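Local coordinates for protein glucose-1-phosphate uridylyltransferase (Sphingomonas elodea, PDB 2UX8) that probably catalyses the formation of UDP-glucose and diphosphate from UTP and alpha-D-glucose 1-phosphate, and binds glucose 1-phosphate, at residues G163-D173 / N209-Q219; D142-Q153 / T256-C264. All blocks are in the same frame, centred on the assembly; numbering follows the deposited sequence.

Contact 1. Residues G163-D173 / N209-Q219; sequences GNLICAEEVPD and NLSVIGRYILQ. With G1P (1-O-phosphono-alpha-D-glucopyranose), chain K.
Leu165 and Ile217 form a hydrogen-bonded antiparallel pair, Leu165 N to Ile217 O and Ile217 N to Leu165 O each measuring 3.0 Å. Cys167 N donates to Arg215 O; past the corner at Gly214, Ile213 N donates to Cys167 O, Ser211 N to Glu169 O and Val171 N to Asn209 O. Strand 164-170 thus pairs with two successive strands, 210-213 and 215-218, parted by an inverse gamma turn centred on Gly214. All three belong to the mixed sheet of the GT-A-type nucleotidyltransferase domain, and the corner borders the sugar pocket: Val212 O accepts from ligand O4 at 2.6 Å and Tyr216 OH lies 3.7 Å from ligand C2, while Gly180 N and Glu199 bind the same glucose 1-phosphate. Among polar side chains, Ser211 OG sits between its backbone N and carbonyl carbon (chi1 52°), which brings it to Glu169 O as a second donor at 3.1 Å, in the carbonyl plane. Asn209 ND2 spends both hydrogens within its amide plane, on Val171 O (2.7 Å, N-H...O 176°) and on OD1 of the poorly ordered Asp173 (2.6 Å). A leucine in place of Asn209 would probably leave Val171 O without this donor, and the chain beyond strand 164-170 freer to move. Apolar contacts lie on both faces. Ile166 brings CG2 obliquely to the Tyr216 ring at CD2 (3.5 Å) and CD1 against both methyls of Val212, with Ala168 CB on Leu210 CD1 beyond. Cys167 CB touches Ile213 CB and Arg215 CB on the other face, from which the Arg215 guanidinium runs on to a salt bridge with Glu54.

Contact 2. Residues D142-Q153 / T256-C264; sequences DFMFGQPGCLKQ and TFQGTRYDC
Arg261 and Met144 face each other as a non-hydrogen-bonded pair in the two-stranded antiparallel sheet of 142-145 and 260-263, which backbone bonds hold at Phe143-Tyr262 and Phe145-Thr260. From its root, Arg261 passes obliquely over the thioether: CB is 3.4 Å from Met144 SD and CG 3.3 Å from the same sulfur. With CG anti to the backbone N (chi1 166°) and a bend at chi2, the chain then reaches Asp142. NE donates to Asp142 OD2 at 3.0 Å and NH2 to that same oxygen at 2.9 Å, a side-on salt bridge in which OD2 lies near the guanidinium plane. The carboxylate is turned 75° to that plane; both nitrogens come from the same face of it, NH2 on the syn side but 30° out of plane, NE well above. NH1 points on toward Glu169. On the opposite sheet face Phe143 CD2 touches Tyr262 CD1 at 3.9 Å and Cys264 SG rests on Phe143 CB; helix 267-279 covers this side. Beyond the strands, Phe257 packs against the turn leading into helix 150-161. Cys150 CB makes a CH-pi contact over the Phe257 ring, 4.1 Å from its centroid, and Met144 CE approaches Phe257 CD2 at 4.0 Å. Gly146 runs beside this ring, and a CB there would clash with Phe257 CZ and Gln258 O. One water joins the two loops, accepting from Gln147 N and donating to Gln258 O at 2.8 Å. Two donors on OD2, with Gly214 N probably donating to OD1, would restrain how the Asp142 carboxylate is turned, consistent with OD1 also making a weak hydrogen bond to O6 of bound glucose 1-phosphate.

In the fold
The two contacts, with centres 12 Å apart, meet at the sugar pocket. The probable bond from Gly214 N, at the corner of contact 1, to Asp142 OD1 of contact 2 measures 2.9 Å, so the carboxylate is tied to both contacts. Ile213 CG2 packs 3.4 Å from that same OD1. Farther along, Glu169 OE2 and Arg261 NH1 form a weak, long ion pair at 3.3 Å. In sequence, both segments of contact 1 fall between the segments of contact 2, and helix 150-161 leads directly into strand 164-170. Glucose 1-phosphate has Val212 and Tyr216 from contact 1 and Asp142 from contact 2 around it, Asp142 and Tyr216 having side chains about 7 Å apart at their nearest atoms.

Contact 1. Residues G163-D173 / N209-Q219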
loop_
_atom_site.group_PDB
_atom_site.type_symbol
_atom_site.label_atom_id
_atom_site.label_comp_id
_atom_site.label_asym_id
_atom_site.label_seq_id
_atom_site.Cartn_x
_atom_site.Cartn_y
_atom_site.Cartn_z
ATOM N N GLY C 163 23.389 31.909 -10.222
ATOM C CA GLY C 163 23.524 31.794 -8.776
ATOM C C GLY C 163 22.332 31.164 -8.066
ATOM O O GLY C 163 21.721 30.235 -8.581
ATOM N N ASN C 164 21.999 31.680 -6.885
ATOM C CA ASN C 164 20.892 31.154 -6.103
ATOM C C ASN C 164 19.737 32.144 -6.013
ATOM O O ASN C 164 19.948 33.348 -5.887
ATOM C CB ASN C 164 21.377 30.796 -4.695
ATOM C CG ASN C 164 22.693 30.034 -4.709
ATOM O OD1 ASN C 164 23.769 30.631 -4.640
ATOM N ND2 ASN C 164 22.613 28.711 -4.815
ATOM N N LEU C 165 18.516 31.630 -6.088
ATOM C CA LEU C 165 17.334 32.470 -6.007
ATOM C C LEU C 165 16.290 31.842 -5.095
ATOM O O LEU C 165 16.224 30.618 -4.941
ATOM C CB LEU C 165 16.715 32.684 -7.391
ATOM C CG LEU C 165 17.487 33.405 -8.497
ATOM C CD1 LEU C 165 18.305 32.400 -9.272
ATOM C CD2 LEU C 165 16.516 34.088 -9.446
ATOM N N ILE C 166 15.473 32.697 -4.493
ATOM C CA ILE C 166 14.405 32.256 -3.612
ATOM C C ILE C 166 13.244 33.216 -3.770
ATOM O O ILE C 166 13.436 34.377 -4.105
ATOM C CB ILE C 166 14.846 32.258 -2.135
ATOM C CG1 ILE C 166 15.463 33.612 -1.787
ATOM C CG2 ILE C 166 15.831 31.122 -1.879
ATOM C CD1 ILE C 166 15.798 33.781 -0.326
ATOM N N CYS C 167 12.035 32.730 -3.543
ATOM C CA CYS C 167 10.866 33.583 -3.647
ATOM C C CYS C 167 10.779 34.407 -2.367
ATOM O O CYS C 167 10.901 33.876 -1.260
ATOM C CB CYS C 167 9.607 32.744 -3.813
ATOM S SG CYS C 167 8.164 33.731 -4.163
ATOM N N ALA C 168 10.577 35.711 -2.521
ATOM C CA ALA C 168 10.490 36.605 -1.375
ATOM C C ALA C 168 9.138 37.281 -1.327
ATOM O O ALA C 168 8.529 37.556 -2.367
ATOM C CB ALA C 168 11.601 37.645 -1.435
ATOM N N GLU C 169 8.692 37.562 -0.106
ATOM C CA GLU C 169 7.393 38.170 0.108
ATOM C C GLU C 169 7.350 38.951 1.422
ATOM O O GLU C 169 7.746 38.440 2.472
ATOM C CB GLU C 169 6.343 37.057 0.108
ATOM C CG GLU C 169 4.900 37.480 0.232
ATOM C CD GLU C 169 3.980 36.276 0.244
ATOM O OE1 GLU C 169 4.103 35.438 -0.680
ATOM O OE2 GLU C 169 3.146 36.167 1.171
ATOM N N GLU C 170 6.882 40.197 1.346
ATOM C CA GLU C 170 6.761 41.058 2.522
ATOM C C GLU C 170 5.713 40.461 3.449
ATOM O O GLU C 170 4.598 40.158 3.028
ATOM C CB GLU C 170 6.330 42.470 2.111
ATOM C CG GLU C 170 7.447 43.353 1.588
ATOM C CD GLU C 170 8.412 43.751 2.678
ATOM O OE1 GLU C 170 7.957 44.335 3.682
ATOM O OE2 GLU C 170 9.622 43.483 2.535
ATOM N N VAL C 171 6.069 40.299 4.714
ATOM C CA VAL C 171 5.148 39.725 5.677
ATOM C C VAL C 171 4.984 40.646 6.882
ATOM O O VAL C 171 5.890 41.402 7.223
ATOM C CB VAL C 171 5.655 38.336 6.135
ATOM C CG1 VAL C 171 6.290 38.419 7.505
ATOM C CG2 VAL C 171 4.522 37.351 6.129
ATOM N N PRO C 172 3.807 40.611 7.525
ATOM C CA PRO C 172 3.552 41.454 8.699
ATOM C C PRO C 172 4.575 41.238 9.814
ATOM O O PRO C 172 5.187 40.173 9.918
ATOM C CB PRO C 172 2.145 41.046 9.108
ATOM C CG PRO C 172 1.501 40.797 7.781
ATOM C CD PRO C 172 2.558 39.990 7.053
ATOM N N ASP C 173 4.750 42.257 10.650
ATOM C CA ASP C 173 5.707 42.203 11.750
ATOM C C ASP C 173 5.505 41.044 12.730
ATOM O O ASP C 173 6.472 40.403 13.142
ATOM C CB ASP C 173 5.706 43.533 12.518
ATOM C CG ASP C 173 6.321 44.674 11.721
ATOM O OD1 ASP C 173 6.898 44.412 10.650
ATOM O OD2 ASP C 173 6.238 45.837 12.163
ATOM N N ASN C 209 11.429 42.585 6.801
ATOM C CA ASN C 209 10.144 41.926 6.654
ATOM C C ASN C 209 10.050 40.919 5.510
ATOM O O ASN C 209 9.134 40.096 5.501
ATOM C CB ASN C 209 9.034 42.971 6.484
ATOM C CG ASN C 209 8.677 43.665 7.782
ATOM O OD1 ASN C 209 9.413 44.523 8.274
ATOM N ND2 ASN C 209 7.539 43.289 8.351
ATOM N N LEU C 210 10.969 40.962 4.545
ATOM C CA LEU C 210 10.856 40.010 3.445
ATOM C C LEU C 210 11.370 38.625 3.822
ATOM O O LEU C 210 12.559 38.407 4.064
ATOM C CB LEU C 210 11.523 40.526 2.160
ATOM C CG LEU C 210 13.022 40.461 1.924
ATOM C CD1 LEU C 210 13.286 40.706 0.450
ATOM C CD2 LEU C 210 13.736 41.481 2.788
ATOM N N SER C 211 10.423 37.696 3.880
ATOM C CA SER C 211 10.676 36.317 4.250
ATOM C C SER C 211 10.944 35.416 3.053
ATOM O O SER C 211 10.767 35.813 1.902
ATOM C CB SER C 211 9.475 35.787 5.023
ATOM O OG SER C 211 8.281 36.023 4.293
ATOM N N VAL C 212 11.370 34.195 3.348
ATOM C CA VAL C 212 11.664 33.205 2.323
ATOM C C VAL C 212 10.409 32.369 2.094
ATOM O O VAL C 212 9.776 31.931 3.046
ATOM C CB VAL C 212 12.822 32.278 2.770
ATOM C CG1 VAL C 212 13.193 31.315 1.656
ATOM C CG2 VAL C 212 14.031 33.109 3.161
ATOM N N ILE C 213 10.035 32.173 0.835
ATOM C CA ILE C 213 8.861 31.374 0.513
ATOM C C ILE C 213 9.346 30.062 -0.097
ATOM O O ILE C 213 10.442 30.002 -0.637
ATOM C CB ILE C 213 7.921 32.120 -0.469
ATOM C CG1 ILE C 213 7.419 33.413 0.181
ATOM C CG2 ILE C 213 6.744 31.231 -0.855
ATOM C CD1 ILE C 213 6.825 33.231 1.554
ATOM N N GLY C 214 8.526 29.021 -0.007
ATOM C CA GLY C 214 8.896 27.705 -0.508
ATOM C C GLY C 214 9.199 27.460 -1.975
ATOM O O GLY C 214 8.709 26.495 -2.567
ATOM N N ARG C 215 10.015 28.319 -2.567
ATOM C CA ARG C 215 10.417 28.187 -3.969
ATOM C C ARG C 215 11.911 28.539 -4.028
ATOM O O ARG C 215 12.295 29.664 -3.706
ATOM C CB ARG C 215 9.588 29.138 -4.846
ATOM C CG ARG C 215 8.620 28.458 -5.827
ATOM C CD ARG C 215 7.794 27.374 -5.160
ATOM N NE ARG C 215 6.560 27.054 -5.867
ATOM C CZ ARG C 215 5.535 26.440 -5.277
ATOM N NH1 ARG C 215 5.635 26.098 -4.008
ATOM N NH2 ARG C 215 4.400 26.202 -5.930
ATOM N N TYR C 216 12.749 27.571 -4.408
ATOM C CA TYR C 216 14.194 27.788 -4.473
ATOM C C TYR C 216 14.850 27.268 -5.749
ATOM O O TYR C 216 14.361 26.342 -6.404
ATOM C CB TYR C 216 14.925 27.086 -3.319
ATOM C CG TYR C 216 14.371 27.248 -1.915
ATOM C CD1 TYR C 216 13.109 26.758 -1.569
ATOM C CD2 TYR C 216 15.151 27.812 -0.906
ATOM C CE1 TYR C 216 12.646 26.825 -0.255
ATOM C CE2 TYR C 216 14.694 27.882 0.406
ATOM C CZ TYR C 216 13.449 27.386 0.724
ATOM O OH TYR C 216 13.024 27.445 2.027
ATOM N N ILE C 217 15.983 27.879 -6.080
ATOM C CA ILE C 217 16.821 27.471 -7.197
ATOM C C ILE C 217 18.200 27.575 -6.582
ATOM O O ILE C 217 18.681 28.669 -6.319
ATOM C CB ILE C 217 16.746 28.415 -8.379
ATOM C CG1 ILE C 217 15.410 28.238 -9.088
ATOM C CG2 ILE C 217 17.905 28.133 -9.328
ATOM C CD1 ILE C 217 15.296 28.982 -10.404
ATOM N N LEU C 218 18.829 26.438 -6.335
ATOM C CA LEU C 218 20.129 26.426 -5.686
ATOM C C LEU C 218 21.259 25.814 -6.488
ATOM O O LEU C 218 21.043 24.980 -7.359
ATOM C CB LEU C 218 20.004 25.689 -4.361
ATOM C CG LEU C 218 18.960 26.340 -3.477
ATOM C CD1 LEU C 218 18.541 25.363 -2.423
ATOM C CD2 LEU C 218 19.515 27.639 -2.868
ATOM N N GLN C 219 22.477 26.232 -6.168
ATOM C CA GLN C 219 23.661 25.714 -6.837
ATOM C C GLN C 219 24.154 24.503 -6.071
ATOM O O GLN C 219 23.998 24.418 -4.849
ATOM C CB GLN C 219 24.750 26.788 -6.908
ATOM C CG GLN C 219 24.358 27.960 -7.787
ATOM C CD GLN C 219 24.085 27.530 -9.212
ATOM O OE1 GLN C 219 23.114 27.954 -9.830
ATOM N NE2 GLN C 219 24.946 26.683 -9.742
HETATM C C1 G1P K . 10.891 26.701 5.623
HETATM C C2 G1P K . 12.204 27.508 5.660
HETATM C C3 G1P K . 11.876 28.963 6.037
HETATM C C4 G1P K . 10.949 29.526 4.964
HETATM C C5 G1P K . 9.664 28.668 4.937
HETATM C C6 G1P K . 8.723 29.206 3.849
HETATM O O1 G1P K . 10.304 26.699 6.944
HETATM O O2 G1P K . 13.073 26.937 6.638
HETATM O O3 G1P K . 13.073 29.728 6.073
HETATM O O4 G1P K . 10.628 30.879 5.288
HETATM O O5 G1P K . 9.992 27.284 4.625
HETATM O O6 G1P K . 7.525 28.426 3.793
HETATM P P G1P K . 9.024 25.701 6.993
HETATM O O1P G1P K . 9.414 24.325 6.594
HETATM O O2P G1P K . 8.423 25.697 8.477
HETATM O O3P G1P K . 7.873 26.230 5.995
#

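Contact 2. Residues D142-Q153 / T256-C264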
loop_
_atom_site.group_PDB
_atom_site.type_symbol
_atom_site.label_atom_id
_atom_site.label_comp_id
_atom_site.label_asym_id
_atom_site.label_seq_id
_atom_site.Cartn_x
_atom_site.Cartn_y
_atom_site.Cartn_z
ATOM N N ASP C 142 2.856 25.826 -0.248
ATOM C CA ASP C 142 2.829 27.201 -0.721
ATOM C C ASP C 142 2.226 27.189 -2.126
ATOM O O ASP C 142 2.915 26.983 -3.131
ATOM C CB ASP C 142 4.240 27.800 -0.715
ATOM C CG ASP C 142 4.618 28.364 0.645
ATOM O OD1 ASP C 142 5.821 28.482 0.949
ATOM O OD2 ASP C 142 3.698 28.701 1.415
ATOM N N PHE C 143 0.910 27.376 -2.162
ATOM C CA PHE C 143 0.153 27.386 -3.398
ATOM C C PHE C 143 0.399 28.741 -4.075
ATOM O O PHE C 143 0.003 29.796 -3.565
ATOM C CB PHE C 143 -1.329 27.172 -3.068
ATOM C CG PHE C 143 -2.204 27.047 -4.269
ATOM C CD1 PHE C 143 -2.162 25.912 -5.061
ATOM C CD2 PHE C 143 -3.020 28.107 -4.658
ATOM C CE1 PHE C 143 -2.916 25.840 -6.233
ATOM C CE2 PHE C 143 -3.772 28.041 -5.826
ATOM C CZ PHE C 143 -3.718 26.907 -6.615
ATOM N N MET C 144 1.088 28.706 -5.210
ATOM C CA MET C 144 1.414 29.921 -5.941
ATOM C C MET C 144 0.482 30.111 -7.132
ATOM O O MET C 144 0.621 29.457 -8.166
ATOM C CB MET C 144 2.874 29.875 -6.407
ATOM C CG MET C 144 3.857 29.586 -5.286
ATOM S SD MET C 144 3.783 30.801 -3.950
ATOM C CE MET C 144 5.131 31.894 -4.436
ATOM N N PHE C 145 -0.453 31.034 -6.981
ATOM C CA PHE C 145 -1.431 31.307 -8.018
ATOM C C PHE C 145 -1.045 32.486 -8.917
ATOM O O PHE C 145 -0.904 33.616 -8.448
ATOM C CB PHE C 145 -2.787 31.576 -7.356
ATOM C CG PHE C 145 -3.946 31.451 -8.284
ATOM C CD1 PHE C 145 -3.971 30.453 -9.249
ATOM C CD2 PHE C 145 -5.039 32.294 -8.162
ATOM C CE1 PHE C 145 -5.065 30.297 -10.072
ATOM C CE2 PHE C 145 -6.145 32.147 -8.982
ATOM C CZ PHE C 145 -6.159 31.146 -9.941
ATOM N N GLY C 146 -0.882 32.218 -10.210
ATOM C CA GLY C 146 -0.526 33.274 -11.140
ATOM C C GLY C 146 0.089 32.746 -12.420
ATOM O O GLY C 146 0.430 31.568 -12.500
ATOM N N GLN C 147 0.199 33.595 -13.438
ATOM C CA GLN C 147 0.809 33.181 -14.699
ATOM C C GLN C 147 1.872 34.200 -15.046
ATOM O O GLN C 147 1.611 35.392 -15.013
ATOM C CB GLN C 147 -0.193 33.133 -15.853
ATOM C CG GLN C 147 -1.662 33.155 -15.490
ATOM C CD GLN C 147 -2.544 32.768 -16.674
ATOM O OE1 GLN C 147 -2.398 33.301 -17.781
ATOM N NE2 GLN C 147 -3.466 31.835 -16.445
ATOM N N PRO C 148 3.094 33.744 -15.357
ATOM C CA PRO C 148 3.481 32.333 -15.376
ATOM C C PRO C 148 3.555 31.826 -13.951
ATOM O O PRO C 148 3.346 32.582 -13.008
ATOM C CB PRO C 148 4.866 32.359 -16.018
ATOM C CG PRO C 148 4.859 33.597 -16.828
ATOM C CD PRO C 148 4.171 34.573 -15.912
ATOM N N GLY C 149 3.862 30.543 -13.801
ATOM C CA GLY C 149 3.979 29.973 -12.477
ATOM C C GLY C 149 5.211 30.536 -11.813
ATOM O O GLY C 149 6.149 30.959 -12.483
ATOM N N CYS C 150 5.212 30.550 -10.492
ATOM C CA CYS C 150 6.337 31.061 -9.739
ATOM C C CYS C 150 7.699 30.544 -10.203
ATOM O O CYS C 150 8.631 31.322 -10.394
ATOM C CB CYS C 150 6.146 30.742 -8.267
ATOM S SG CYS C 150 7.250 31.643 -7.181
ATOM N N LEU C 151 7.826 29.241 -10.402
ATOM C CA LEU C 151 9.116 28.702 -10.819
ATOM C C LEU C 151 9.569 29.221 -12.179
ATOM O O LEU C 151 10.763 29.454 -12.389
ATOM C CB LEU C 151 9.070 27.174 -10.811
ATOM C CG LEU C 151 10.229 26.425 -10.138
ATOM C CD1 LEU C 151 11.210 25.928 -11.183
ATOM C CD2 LEU C 151 10.905 27.315 -9.096
ATOM N N LYS C 152 8.627 29.402 -13.100
ATOM C CA LYS C 152 8.975 29.910 -14.419
ATOM C C LYS C 152 9.479 31.347 -14.297
ATOM O O LYS C 152 10.490 31.699 -14.892
ATOM C CB LYS C 152 7.775 29.856 -15.368
ATOM C CG LYS C 152 8.095 30.380 -16.766
ATOM C CD LYS C 152 9.230 29.576 -17.396
ATOM C CE LYS C 152 9.914 30.315 -18.541
ATOM N NZ LYS C 152 8.984 30.658 -19.640
ATOM N N GLN C 153 8.785 32.175 -13.522
ATOM C CA GLN C 153 9.220 33.552 -13.332
ATOM C C GLN C 153 10.625 33.546 -12.752
ATOM O O GLN C 153 11.479 34.340 -13.145
ATOM C CB GLN C 153 8.283 34.291 -12.380
ATOM C CG GLN C 153 6.850 34.344 -12.872
ATOM C CD GLN C 153 5.948 35.205 -12.011
ATOM O OE1 GLN C 153 4.729 35.145 -12.127
ATOM N NE2 GLN C 153 6.542 36.015 -11.149
ATOM N N THR C 256 10.289 38.363 -6.278
ATOM C CA THR C 256 8.928 38.608 -5.844
ATOM C C THR C 256 8.009 38.075 -6.939
ATOM O O THR C 256 8.198 38.345 -8.125
ATOM C CB THR C 256 8.674 40.104 -5.569
ATOM O OG1 THR C 256 9.069 40.874 -6.703
ATOM C CG2 THR C 256 9.475 40.558 -4.362
ATOM N N PHE C 257 7.032 37.290 -6.514
ATOM C CA PHE C 257 6.093 36.642 -7.407
ATOM C C PHE C 257 4.984 37.529 -7.957
ATOM O O PHE C 257 4.328 38.253 -7.215
ATOM C CB PHE C 257 5.494 35.434 -6.673
ATOM C CG PHE C 257 4.487 34.669 -7.472
ATOM C CD1 PHE C 257 4.787 34.231 -8.762
ATOM C CD2 PHE C 257 3.250 34.354 -6.922
ATOM C CE1 PHE C 257 3.866 33.482 -9.496
ATOM C CE2 PHE C 257 2.317 33.610 -7.634
ATOM C CZ PHE C 257 2.623 33.167 -8.929
ATOM N N GLN C 258 4.786 37.453 -9.271
ATOM C CA GLN C 258 3.748 38.212 -9.953
ATOM C C GLN C 258 2.479 37.373 -9.869
ATOM O O GLN C 258 2.076 36.717 -10.836
ATOM C CB GLN C 258 4.127 38.406 -11.412
ATOM C CG GLN C 258 5.568 38.778 -11.591
ATOM C CD GLN C 258 5.790 40.261 -11.543
ATOM O OE1 GLN C 258 6.039 40.882 -12.571
ATOM N NE2 GLN C 258 5.692 40.847 -10.352
ATOM N N GLY C 259 1.867 37.385 -8.694
ATOM C CA GLY C 259 0.654 36.624 -8.474
ATOM C C GLY C 259 0.448 36.578 -6.980
ATOM O O GLY C 259 1.145 37.276 -6.247
ATOM N N THR C 260 -0.508 35.785 -6.514
ATOM C CA THR C 260 -0.722 35.693 -5.082
ATOM C C THR C 260 -0.444 34.289 -4.563
ATOM O O THR C 260 -0.680 33.276 -5.237
ATOM C CB THR C 260 -2.137 36.131 -4.688
ATOM O OG1 THR C 260 -3.089 35.476 -5.527
ATOM C CG2 THR C 260 -2.285 37.632 -4.835
ATOM N N ARG C 261 0.083 34.247 -3.354
ATOM C CA ARG C 261 0.425 32.993 -2.732
ATOM C C ARG C 261 -0.532 32.677 -1.604
ATOM O O ARG C 261 -0.875 33.541 -0.812
ATOM C CB ARG C 261 1.858 33.071 -2.218
ATOM C CG ARG C 261 2.255 31.984 -1.263
ATOM C CD ARG C 261 2.752 32.620 0.006
ATOM N NE ARG C 261 3.168 31.655 1.012
ATOM C CZ ARG C 261 3.372 31.967 2.289
ATOM N NH1 ARG C 261 3.197 33.219 2.701
ATOM N NH2 ARG C 261 3.736 31.029 3.155
ATOM N N TYR C 262 -0.986 31.434 -1.549
ATOM C CA TYR C 262 -1.890 31.024 -0.492
ATOM C C TYR C 262 -1.197 29.983 0.359
ATOM O O TYR C 262 -0.675 28.994 -0.147
ATOM C CB TYR C 262 -3.180 30.449 -1.077
ATOM C CG TYR C 262 -3.964 31.451 -1.877
ATOM C CD1 TYR C 262 -3.644 31.707 -3.206
ATOM C CD2 TYR C 262 -4.994 32.186 -1.289
ATOM C CE1 TYR C 262 -4.324 32.680 -3.941
ATOM C CE2 TYR C 262 -5.686 33.163 -2.012
ATOM C CZ TYR C 262 -5.343 33.406 -3.339
ATOM O OH TYR C 262 -5.999 34.376 -4.057
ATOM N N ASP C 263 -1.179 30.223 1.656
ATOM C CA ASP C 263 -0.549 29.302 2.578
ATOM C C ASP C 263 -1.503 28.156 2.911
ATOM O O ASP C 263 -2.260 28.225 3.876
ATOM C CB ASP C 263 -0.143 30.047 3.856
ATOM C CG ASP C 263 0.706 29.198 4.789
ATOM O OD1 ASP C 263 1.072 28.062 4.410
ATOM O OD2 ASP C 263 1.017 29.677 5.901
ATOM N N CYS C 264 -1.478 27.107 2.100
ATOM C CA CYS C 264 -2.328 25.958 2.352
ATOM C C CYS C 264 -1.771 25.153 3.512
ATOM O O CYS C 264 -2.164 24.019 3.743
ATOM C CB CYS C 264 -2.426 25.109 1.096
ATOM S SG CYS C 264 -3.321 26.007 -0.172
HETATM O O HOH W 1 -0.063 36.637 -12.627
#